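Mucin-like protocadherin (PDB 6OAE) probably mediates calcium-dependent adhesion between neighbouring microvilli of epithelial cells by pairing with CDHR2, and is seen here as its first two extracellular cadherin repeats. Local coordinates at residues Leu136-Gln141 with Leu179-Thr184; Asp95-Phe100 with Pro191-Thr196; Ile120-Leu125 with Asn157-Arg162. All blocks are in the same frame, centred on the assembly; numbering follows the deposited sequence.

Contact 1: Leu136-Gln141 with Leu179-Thr184. With CA (calcium ion), chain E.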
loop_
_atom_site.group_PDB
_atom_site.type_symbol
_atom_site.label_atom_id
_atom_site.label_comp_id
_atom_site.label_asym_id
_atom_site.label_seq_id
_atom_site.Cartn_x
_atom_site.Cartn_y
_atom_site.Cartn_z
ATOM N N LEU A 136 -9.460 2.249 1.691
ATOM C CA LEU A 136 -10.036 1.039 2.328
ATOM C C LEU A 136 -11.564 1.195 2.414
ATOM O O LEU A 136 -12.041 2.289 2.691
ATOM C CB LEU A 136 -9.377 0.829 3.696
ATOM C CG LEU A 136 -7.860 0.636 3.643
ATOM C CD1 LEU A 136 -7.327 0.223 4.999
ATOM C CD2 LEU A 136 -7.456 -0.371 2.573
ATOM N N PHE A 137 -12.256 0.099 2.158
ATOM C CA PHE A 137 -13.723 -0.031 2.039
ATOM C C PHE A 137 -14.181 -0.969 3.149
ATOM O O PHE A 137 -13.745 -2.129 3.168
ATOM C CB PHE A 137 -14.092 -0.555 0.659
ATOM C CG PHE A 137 -13.870 0.465 -0.423
ATOM C CD1 PHE A 137 -12.590 0.726 -0.908
ATOM C CD2 PHE A 137 -14.944 1.181 -0.947
ATOM C CE1 PHE A 137 -12.397 1.689 -1.890
ATOM C CE2 PHE A 137 -14.745 2.135 -1.936
ATOM C CZ PHE A 137 -13.475 2.379 -2.412
ATOM N N TYR A 138 -15.037 -0.459 4.029
ATOM C CA TYR A 138 -15.491 -1.146 5.255
ATOM C C TYR A 138 -16.956 -1.514 5.142
ATOM O O TYR A 138 -17.778 -0.682 4.677
ATOM C CB TYR A 138 -15.291 -0.244 6.456
ATOM C CG TYR A 138 -13.865 0.118 6.731
ATOM C CD1 TYR A 138 -13.272 1.217 6.118
ATOM C CD2 TYR A 138 -13.099 -0.635 7.612
ATOM C CE1 TYR A 138 -11.953 1.554 6.383
ATOM C CE2 TYR A 138 -11.786 -0.297 7.893
ATOM C CZ TYR A 138 -11.211 0.799 7.277
ATOM O OH TYR A 138 -9.907 1.137 7.532
ATOM N N THR A 139 -17.265 -2.722 5.583
ATOM C CA THR A 139 -18.616 -3.309 5.581
ATOM C C THR A 139 -18.915 -3.839 6.969
ATOM O O THR A 139 -18.025 -4.481 7.543
ATOM C CB THR A 139 -18.728 -4.427 4.542
ATOM O OG1 THR A 139 -18.356 -3.822 3.303
ATOM C CG2 THR A 139 -20.131 -4.977 4.458
ATOM N N LEU A 140 -20.131 -3.593 7.468
ATOM C CA LEU A 140 -20.613 -4.124 8.763
ATOM C C LEU A 140 -21.694 -5.167 8.463
ATOM O O LEU A 140 -22.676 -4.820 7.725
ATOM C CB LEU A 140 -21.151 -2.967 9.593
ATOM C CG LEU A 140 -21.373 -3.286 11.065
ATOM C CD1 LEU A 140 -20.044 -3.374 11.804
ATOM C CD2 LEU A 140 -22.282 -2.238 11.695
ATOM N N GLN A 141 -21.518 -6.389 8.960
ATOM C CA GLN A 141 -22.481 -7.508 8.762
ATOM C C GLN A 141 -22.949 -7.999 10.133
ATOM O O GLN A 141 -22.098 -8.388 10.931
ATOM C CB GLN A 141 -21.817 -8.616 7.958
ATOM C CG GLN A 141 -22.739 -9.790 7.669
ATOM C CD GLN A 141 -22.084 -10.878 6.853
ATOM O OE1 GLN A 141 -22.503 -12.038 6.902
ATOM N NE2 GLN A 141 -21.051 -10.515 6.095
ATOM N N LEU A 179 -16.905 -7.023 11.054
ATOM C CA LEU A 179 -16.367 -5.838 10.364
ATOM C C LEU A 179 -15.401 -6.346 9.299
ATOM O O LEU A 179 -14.428 -7.014 9.674
ATOM C CB LEU A 179 -15.672 -4.933 11.377
ATOM C CG LEU A 179 -15.131 -3.624 10.807
ATOM C CD1 LEU A 179 -16.230 -2.755 10.216
ATOM C CD2 LEU A 179 -14.383 -2.885 11.878
ATOM N N LEU A 180 -15.688 -6.061 8.033
ATOM C CA LEU A 180 -14.830 -6.451 6.890
ATOM C C LEU A 180 -14.145 -5.210 6.363
ATOM O O LEU A 180 -14.770 -4.141 6.351
ATOM C CB LEU A 180 -15.660 -7.065 5.765
ATOM C CG LEU A 180 -16.646 -8.150 6.174
ATOM C CD1 LEU A 180 -17.376 -8.674 4.946
ATOM C CD2 LEU A 180 -15.941 -9.275 6.897
ATOM N N VAL A 181 -12.916 -5.355 5.897
ATOM C CA VAL A 181 -12.259 -4.252 5.164
ATOM C C VAL A 181 -11.655 -4.869 3.911
ATOM O O VAL A 181 -11.149 -6.004 4.012
ATOM C CB VAL A 181 -11.220 -3.511 6.028
ATOM C CG1 VAL A 181 -10.060 -4.411 6.461
ATOM C CG2 VAL A 181 -10.720 -2.267 5.321
ATOM N N ARG A 182 -11.729 -4.165 2.788
ATOM C CA ARG A 182 -11.026 -4.566 1.545
ATOM C C ARG A 182 -10.293 -3.332 1.029
ATOM O O ARG A 182 -10.694 -2.193 1.402
ATOM C CB ARG A 182 -11.985 -5.198 0.526
ATOM C CG ARG A 182 -13.076 -4.270 0.034
ATOM C CD ARG A 182 -13.908 -4.773 -1.141
ATOM N NE ARG A 182 -14.809 -3.697 -1.554
ATOM C CZ ARG A 182 -16.012 -3.429 -1.027
ATOM N NH1 ARG A 182 -16.529 -4.163 -0.051
ATOM N NH2 ARG A 182 -16.713 -2.415 -1.497
ATOM N N ASP A 183 -9.270 -3.541 0.192
ATOM C CA ASP A 183 -8.414 -2.445 -0.333
ATOM C C ASP A 183 -8.790 -2.111 -1.786
ATOM O O ASP A 183 -7.983 -1.484 -2.451
ATOM C CB ASP A 183 -6.941 -2.805 -0.175
ATOM C CG ASP A 183 -6.513 -4.113 -0.819
ATOM O OD1 ASP A 183 -7.344 -4.760 -1.526
ATOM O OD2 ASP A 183 -5.351 -4.484 -0.578
ATOM N N THR A 184 -9.971 -2.530 -2.251
ATOM C CA THR A 184 -10.499 -2.234 -3.606
ATOM C C THR A 184 -11.966 -1.838 -3.500
ATOM O O THR A 184 -12.690 -2.332 -2.640
ATOM C CB THR A 184 -10.323 -3.431 -4.547
ATOM O OG1 THR A 184 -11.091 -4.540 -4.054
ATOM C CG2 THR A 184 -8.865 -3.793 -4.716
HETATM CA CA CA E . -3.367 -3.279 -0.432
HETATM O O HOH W 1 -15.638 -4.391 3.194
#
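Leu-136 lies just ahead of the strand and reaches the other segment in two ways: its CB meets Val-181 CG2, and its CD2 comes 3.7 Å from Asp-183 CB. Asp-183 itself spends OD2 on a calcium ion, 2.3 Å away, where Asn-94, Asp-129 and Asp-134 also bind. Phe-137 opens the antiparallel ladder with Arg-182, a hydrogen-bonded pair in which Phe-137 N bonds to Arg-182 O at 2.9 Å. On the face that carries both side chains, Phe-137 CB sits over one face of the Arg-182 guanidinium, and the planes of ring and guanidinium are only 18° apart. With CG wedged between its backbone N and carbonyl carbon (chi1 63°) and the chain extended from there to NE, Arg-182 lies across Phe-137; its NE makes a weak bond to Thr-184 O at 2.7 Å, and NH2 bonds to Pro-185 O. Tyr-138 turns to the opposite face, into the core, where Val-181 CG2 covers one ring face in a CH-pi contact, 3.7 Å from the ring centroid and 22° off its normal; its hydroxyl is bonded to Ala-127 N. Thr-139 pairs with Leu-180 through two backbone bonds, and a water bridges its OG1, at 2.8 Å, to Phe-137 O and, more weakly, to Leu-180 O. Leu-140 then meets Leu-179 on the core side, CD1 to CD1 at 4.2 Å. This is a piece of the Greek-key beta sandwich of the second cadherin repeat: strand 137-142 lies at one edge of its sheet, strand 174-182 is hydrogen-bonded on its other side to strand 194-204, and Pro-159 and Leu-161 of strand 158-163 cover Tyr-138 and Leu-140 from the facing sheet.

Contact 2: Asp95-Phe100 with Pro191-Thr196. With CA (calcium ion), chain C; CA (calcium ion), chain D; CA (calcium ion), chain E.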
loop_
_atom_site.group_PDB
_atom_site.type_symbol
_atom_site.label_atom_id
_atom_site.label_comp_id
_atom_site.label_asym_id
_atom_site.label_seq_id
_atom_site.Cartn_x
_atom_site.Cartn_y
_atom_site.Cartn_z
ATOM N N ASP A 95 0.047 -5.140 -3.314
ATOM C CA ASP A 95 0.793 -6.345 -2.863
ATOM C C ASP A 95 0.737 -6.506 -1.331
ATOM O O ASP A 95 1.396 -7.443 -0.818
ATOM C CB ASP A 95 2.238 -6.334 -3.396
ATOM C CG ASP A 95 3.130 -5.197 -2.936
ATOM O OD1 ASP A 95 2.602 -4.131 -2.571
ATOM O OD2 ASP A 95 4.397 -5.374 -2.960
ATOM N N ASN A 96 -0.022 -5.655 -0.630
ATOM C CA ASN A 96 -0.184 -5.675 0.843
ATOM C C ASN A 96 -1.671 -5.798 1.176
ATOM O O ASN A 96 -2.506 -5.199 0.463
ATOM C CB ASN A 96 0.449 -4.441 1.492
ATOM C CG ASN A 96 1.962 -4.464 1.380
ATOM O OD1 ASN A 96 2.639 -5.082 2.193
ATOM N ND2 ASN A 96 2.498 -3.798 0.381
ATOM N N ALA A 97 -1.990 -6.577 2.210
ATOM C CA ALA A 97 -3.376 -6.777 2.692
ATOM C C ALA A 97 -3.644 -5.759 3.797
ATOM O O ALA A 97 -2.737 -5.390 4.553
ATOM C CB ALA A 97 -3.580 -8.198 3.164
ATOM N N PRO A 98 -4.885 -5.239 3.919
ATOM C CA PRO A 98 -5.222 -4.392 5.055
ATOM C C PRO A 98 -5.254 -5.293 6.292
ATOM O O PRO A 98 -5.556 -6.469 6.186
ATOM C CB PRO A 98 -6.591 -3.786 4.698
ATOM C CG PRO A 98 -7.196 -4.799 3.731
ATOM C CD PRO A 98 -6.015 -5.416 3.001
ATOM N N GLU A 99 -4.900 -4.718 7.436
ATOM C CA GLU A 99 -4.857 -5.433 8.722
ATOM C C GLU A 99 -5.534 -4.575 9.776
ATOM O O GLU A 99 -5.213 -3.380 9.848
ATOM C CB GLU A 99 -3.409 -5.702 9.121
ATOM C CG GLU A 99 -2.721 -6.706 8.230
ATOM C CD GLU A 99 -1.214 -6.772 8.422
ATOM O OE1 GLU A 99 -0.737 -6.310 9.471
ATOM O OE2 GLU A 99 -0.535 -7.282 7.512
ATOM N N PHE A 100 -6.447 -5.169 10.532
ATOM C CA PHE A 100 -7.025 -4.549 11.742
ATOM C C PHE A 100 -6.029 -4.761 12.869
ATOM O O PHE A 100 -5.380 -5.804 12.895
ATOM C CB PHE A 100 -8.344 -5.194 12.126
ATOM C CG PHE A 100 -9.503 -4.886 11.218
ATOM C CD1 PHE A 100 -10.042 -3.605 11.177
ATOM C CD2 PHE A 100 -10.076 -5.886 10.440
ATOM C CE1 PHE A 100 -11.131 -3.327 10.366
ATOM C CE2 PHE A 100 -11.165 -5.603 9.625
ATOM C CZ PHE A 100 -11.690 -4.332 9.598
ATOM N N PRO A 191 -5.968 -7.893 -8.201
ATOM C CA PRO A 191 -5.843 -8.316 -6.801
ATOM C C PRO A 191 -6.756 -7.520 -5.849
ATOM O O PRO A 191 -6.989 -6.335 -6.083
ATOM C CB PRO A 191 -4.373 -8.000 -6.498
ATOM C CG PRO A 191 -4.116 -6.748 -7.305
ATOM C CD PRO A 191 -4.903 -6.954 -8.580
ATOM N N SER A 192 -7.262 -8.180 -4.809
ATOM C CA SER A 192 -8.064 -7.572 -3.716
ATOM C C SER A 192 -7.799 -8.350 -2.424
ATOM O O SER A 192 -7.798 -9.567 -2.470
ATOM C CB SER A 192 -9.524 -7.546 -4.041
ATOM O OG SER A 192 -10.260 -6.927 -2.992
ATOM N N HIS A 193 -7.589 -7.660 -1.318
ATOM C CA HIS A 193 -7.287 -8.301 -0.021
ATOM C C HIS A 193 -8.350 -7.888 0.979
ATOM O O HIS A 193 -8.714 -6.705 0.971
ATOM C CB HIS A 193 -5.908 -7.907 0.470
ATOM C CG HIS A 193 -4.847 -8.098 -0.554
ATOM N ND1 HIS A 193 -4.336 -7.037 -1.252
ATOM C CD2 HIS A 193 -4.223 -9.217 -1.008
ATOM C CE1 HIS A 193 -3.416 -7.482 -2.094
ATOM N NE2 HIS A 193 -3.332 -8.824 -1.966
ATOM N N THR A 194 -8.782 -8.830 1.808
ATOM C CA THR A 194 -9.848 -8.621 2.812
ATOM C C THR A 194 -9.286 -9.017 4.173
ATOM O O THR A 194 -8.521 -9.996 4.233
ATOM C CB THR A 194 -11.120 -9.402 2.460
ATOM O OG1 THR A 194 -11.609 -8.897 1.218
ATOM C CG2 THR A 194 -12.228 -9.249 3.481
ATOM N N ALA A 195 -9.655 -8.265 5.207
ATOM C CA ALA A 195 -9.419 -8.581 6.622
ATOM C C ALA A 195 -10.780 -8.516 7.323
ATOM O O ALA A 195 -11.695 -7.793 6.833
ATOM C CB ALA A 195 -8.419 -7.633 7.212
ATOM N N THR A 196 -10.925 -9.287 8.397
ATOM C CA THR A 196 -12.189 -9.423 9.148
ATOM C C THR A 196 -11.858 -9.274 10.628
ATOM O O THR A 196 -10.743 -9.627 11.034
ATOM C CB THR A 196 -12.905 -10.746 8.840
ATOM O OG1 THR A 196 -12.220 -11.788 9.517
ATOM C CG2 THR A 196 -12.969 -11.095 7.376
HETATM CA CA CA C . 2.551 -1.901 -3.107
HETATM CA CA CA D . 5.867 -3.947 -2.112
HETATM CA CA CA E . -3.367 -3.279 -0.432
HETATM O O HOH W 2 7.435 -5.739 -2.463
#
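Asn-96 O is bound 2.3 Å from a calcium ion, and His-193 ND1 is 3.1 Å from it, although the angle there is too poor for a hydrogen bond. Instead ND1 is hydrogen-bonded to Asp-183 OD2, a ligand of the same ion, a second-shell contact likely to position that carboxylate. Here the linker between two cadherin repeats, with its characteristic Asp-x-Asn-Asp-Asn calcium-binding sequence, runs into the second repeat and passes the start of strand 194-204 in roughly the same direction, 12° apart. Asp-95 bridges two further ions: OD1 binds one calcium at 2.3 Å and OD2 a second at 2.2 Å, with Glu-17 and Glu-63 among the other ligands from the first repeat, and Asn-18 is a further polar partner of its carboxylate. Past the ions the contact is mostly van der Waals, of backbone and small side chains. The backbone of Asn-96 and Ala-97 lies over one face of the His-193 imidazole. His-193 CG is set anti to its carbonyl carbon (chi1 -51°), which swings the ring back along the linker toward the ion, while CB stays packed 3.6 Å from Pro-98 CD; the proline ring and the histidine side chain cross at about a right angle. Ala-195, pointing at the linker, puts CB 3.3 Å from Pro-98 O. Phe-100 closes the run, and Leu-179 and Val-181 also touch its ring. It turns its edge to the strand backbone, with CE2 3.6 Å from Ala-195 O, which lies near the ring plane.

Contact 3: Ile120-Leu125 with Asn157-Arg162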
loop_
_atom_site.group_PDB
_atom_site.type_symbol
_atom_site.label_atom_id
_atom_site.label_comp_id
_atom_site.label_asym_id
_atom_site.label_seq_id
_atom_site.Cartn_x
_atom_site.Cartn_y
_atom_site.Cartn_z
ATOM N N ILE A 120 -18.391 4.535 18.234
ATOM C CA ILE A 120 -16.969 4.123 18.025
ATOM C C ILE A 120 -16.415 5.051 16.952
ATOM O O ILE A 120 -16.931 5.073 15.839
ATOM C CB ILE A 120 -16.803 2.646 17.633
ATOM C CG1 ILE A 120 -17.599 1.706 18.543
ATOM C CG2 ILE A 120 -15.326 2.289 17.631
ATOM C CD1 ILE A 120 -17.563 0.239 18.117
ATOM N N PRO A 121 -15.358 5.832 17.237
ATOM C CA PRO A 121 -14.779 6.699 16.228
ATOM C C PRO A 121 -13.925 5.855 15.264
ATOM O O PRO A 121 -13.496 4.737 15.600
ATOM C CB PRO A 121 -13.962 7.681 17.074
ATOM C CG PRO A 121 -13.455 6.803 18.192
ATOM C CD PRO A 121 -14.629 5.907 18.518
ATOM N N GLU A 122 -13.720 6.416 14.076
ATOM C CA GLU A 122 -12.903 5.854 12.961
ATOM C C GLU A 122 -11.560 5.310 13.502
ATOM O O GLU A 122 -11.138 4.221 13.076
ATOM C CB GLU A 122 -12.756 6.955 11.906
ATOM C CG GLU A 122 -12.585 6.438 10.512
ATOM C CD GLU A 122 -12.463 7.488 9.412
ATOM O OE1 GLU A 122 -11.749 7.214 8.418
ATOM O OE2 GLU A 122 -13.091 8.552 9.528
ATOM N N THR A 123 -10.914 6.018 14.434
ATOM C CA THR A 123 -9.577 5.666 14.999
ATOM C C THR A 123 -9.581 4.289 15.694
ATOM O O THR A 123 -8.519 3.619 15.704
ATOM C CB THR A 123 -9.094 6.767 15.953
ATOM O OG1 THR A 123 -10.141 7.041 16.884
ATOM C CG2 THR A 123 -8.718 8.042 15.227
ATOM N N GLN A 124 -10.702 3.877 16.267
ATOM C CA GLN A 124 -10.820 2.594 17.000
ATOM C C GLN A 124 -11.151 1.445 16.043
ATOM O O GLN A 124 -10.934 0.290 16.467
ATOM C CB GLN A 124 -11.849 2.718 18.121
ATOM C CG GLN A 124 -11.343 3.577 19.278
ATOM C CD GLN A 124 -12.336 3.734 20.403
ATOM O OE1 GLN A 124 -13.211 2.887 20.626
ATOM N NE2 GLN A 124 -12.189 4.823 21.151
ATOM N N LEU A 125 -11.649 1.716 14.821
ATOM C CA LEU A 125 -12.052 0.630 13.875
ATOM C C LEU A 125 -11.128 0.525 12.669
ATOM O O LEU A 125 -11.113 -0.545 12.108
ATOM C CB LEU A 125 -13.493 0.855 13.389
ATOM C CG LEU A 125 -14.577 0.751 14.462
ATOM C CD1 LEU A 125 -15.968 0.674 13.829
ATOM C CD2 LEU A 125 -14.356 -0.460 15.334
ATOM N N ASN A 157 -16.007 4.370 3.516
ATOM C CA ASN A 157 -14.598 4.828 3.687
ATOM C C ASN A 157 -14.347 5.529 5.038
ATOM O O ASN A 157 -13.202 5.851 5.284
ATOM C CB ASN A 157 -14.176 5.727 2.538
ATOM C CG ASN A 157 -14.443 5.084 1.193
ATOM O OD1 ASN A 157 -15.135 5.676 0.363
ATOM N ND2 ASN A 157 -13.919 3.879 0.976
ATOM N N ARG A 158 -15.388 5.729 5.856
ATOM C CA ARG A 158 -15.316 6.357 7.207
ATOM C C ARG A 158 -15.922 5.391 8.217
ATOM O O ARG A 158 -17.103 5.505 8.539
ATOM C CB ARG A 158 -16.085 7.681 7.244
ATOM C CG ARG A 158 -15.893 8.564 6.022
ATOM C CD ARG A 158 -14.614 9.368 6.043
ATOM N NE ARG A 158 -14.572 10.345 7.117
ATOM C CZ ARG A 158 -13.907 11.492 7.051
ATOM N NH1 ARG A 158 -13.241 11.802 5.953
ATOM N NH2 ARG A 158 -13.919 12.323 8.077
ATOM N N PRO A 159 -15.157 4.402 8.732
ATOM C CA PRO A 159 -15.702 3.419 9.667
ATOM C C PRO A 159 -15.890 3.907 11.115
ATOM O O PRO A 159 -15.333 3.316 12.022
ATOM C CB PRO A 159 -14.649 2.297 9.563
ATOM C CG PRO A 159 -13.365 3.039 9.393
ATOM C CD PRO A 159 -13.746 4.120 8.403
ATOM N N ALA A 160 -16.687 4.951 11.305
ATOM C CA ALA A 160 -17.201 5.347 12.628
ATOM C C ALA A 160 -18.509 4.592 12.793
ATOM O O ALA A 160 -19.249 4.509 11.794
ATOM C CB ALA A 160 -17.403 6.832 12.726
ATOM N N LEU A 161 -18.776 4.061 13.976
ATOM C CA LEU A 161 -20.028 3.321 14.245
ATOM C C LEU A 161 -21.011 4.301 14.885
ATOM O O LEU A 161 -20.674 4.913 15.922
ATOM C CB LEU A 161 -19.765 2.107 15.136
ATOM C CG LEU A 161 -20.903 1.090 15.157
ATOM C CD1 LEU A 161 -21.065 0.427 13.807
ATOM C CD2 LEU A 161 -20.691 0.043 16.239
ATOM N N ARG A 162 -22.168 4.451 14.263
ATOM C CA ARG A 162 -23.238 5.374 14.679
ATOM C C ARG A 162 -24.393 4.576 15.289
ATOM O O ARG A 162 -24.736 3.512 14.744
ATOM C CB ARG A 162 -23.651 6.191 13.453
ATOM C CG ARG A 162 -24.884 7.062 13.660
ATOM C CD ARG A 162 -25.288 7.802 12.394
ATOM N NE ARG A 162 -25.567 6.811 11.372
ATOM C CZ ARG A 162 -25.268 6.916 10.089
ATOM N NH1 ARG A 162 -24.674 7.995 9.622
ATOM N NH2 ARG A 162 -25.538 5.916 9.275
#
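Glu-122 lies obliquely across Pro-159, its CG pressed to the proline CD at 3.3 Å. The side chain leaves with CG anti to the backbone N (chi1 -152°) and stays extended beyond it, which carries the carboxylate past the proline ring to Arg-158. There OE2 comes 3.3 Å from Arg-158 NE, but the carboxylate and guanidinium planes are turned 51° apart and the oxygen lies well out of the guanidinium plane, so the salt bridge is one of charge alone. Arg-158 is exposed and modelled in two conformers; the charge contact belongs to one of them and is therefore doubtful. Deeper in, the side chains of Ile-120 and Leu-161 run side by side and point the same way, Ile-120 CD1 lying 3.7 Å from Leu-161 CD2. Their backbones form an antiparallel hydrogen-bonded pair, Leu-161 N to Ile-120 O at 2.8 Å and Ile-120 N to Leu-161 O at 3.3 Å. Where the pairing stops at Ile-120, the chain enters the weakly bonded turn 122-125, which packs Glu-122 and Leu-125 on Pro-159, the centre of an inverse gamma turn. Strands 137-142 and 194-204 of the facing sheet lie against this cluster. Pro-159 O is buried against CB, CG and CD1 of Leu-125, with no polar partner in the model, which probably costs some stability.

How the contacts relate
All three contacts belong to the second cadherin repeat or its junction with the first. Contacts 1 and 2, with centres 9 Å apart, share the calcium ion held by Asp-183 and Asn-96 and are tied again by a probable hydrogen bond of 2.7 Å between Thr-184 OG1 and Ser-192 OG. Contact 3 is about 12 Å from contact 1, centre to centre, and stands on the facing sheet; Asn-157 ND2 probably bonds to Leu-136 O at 3.0 Å. Contacts 2 and 3, about 18 Å apart between centres, still meet where Phe-100 CE1 comes 3.3 Å from Leu-125 O. Contact 1 thus touches both others, while only contacts 1 and 2 reach the ion.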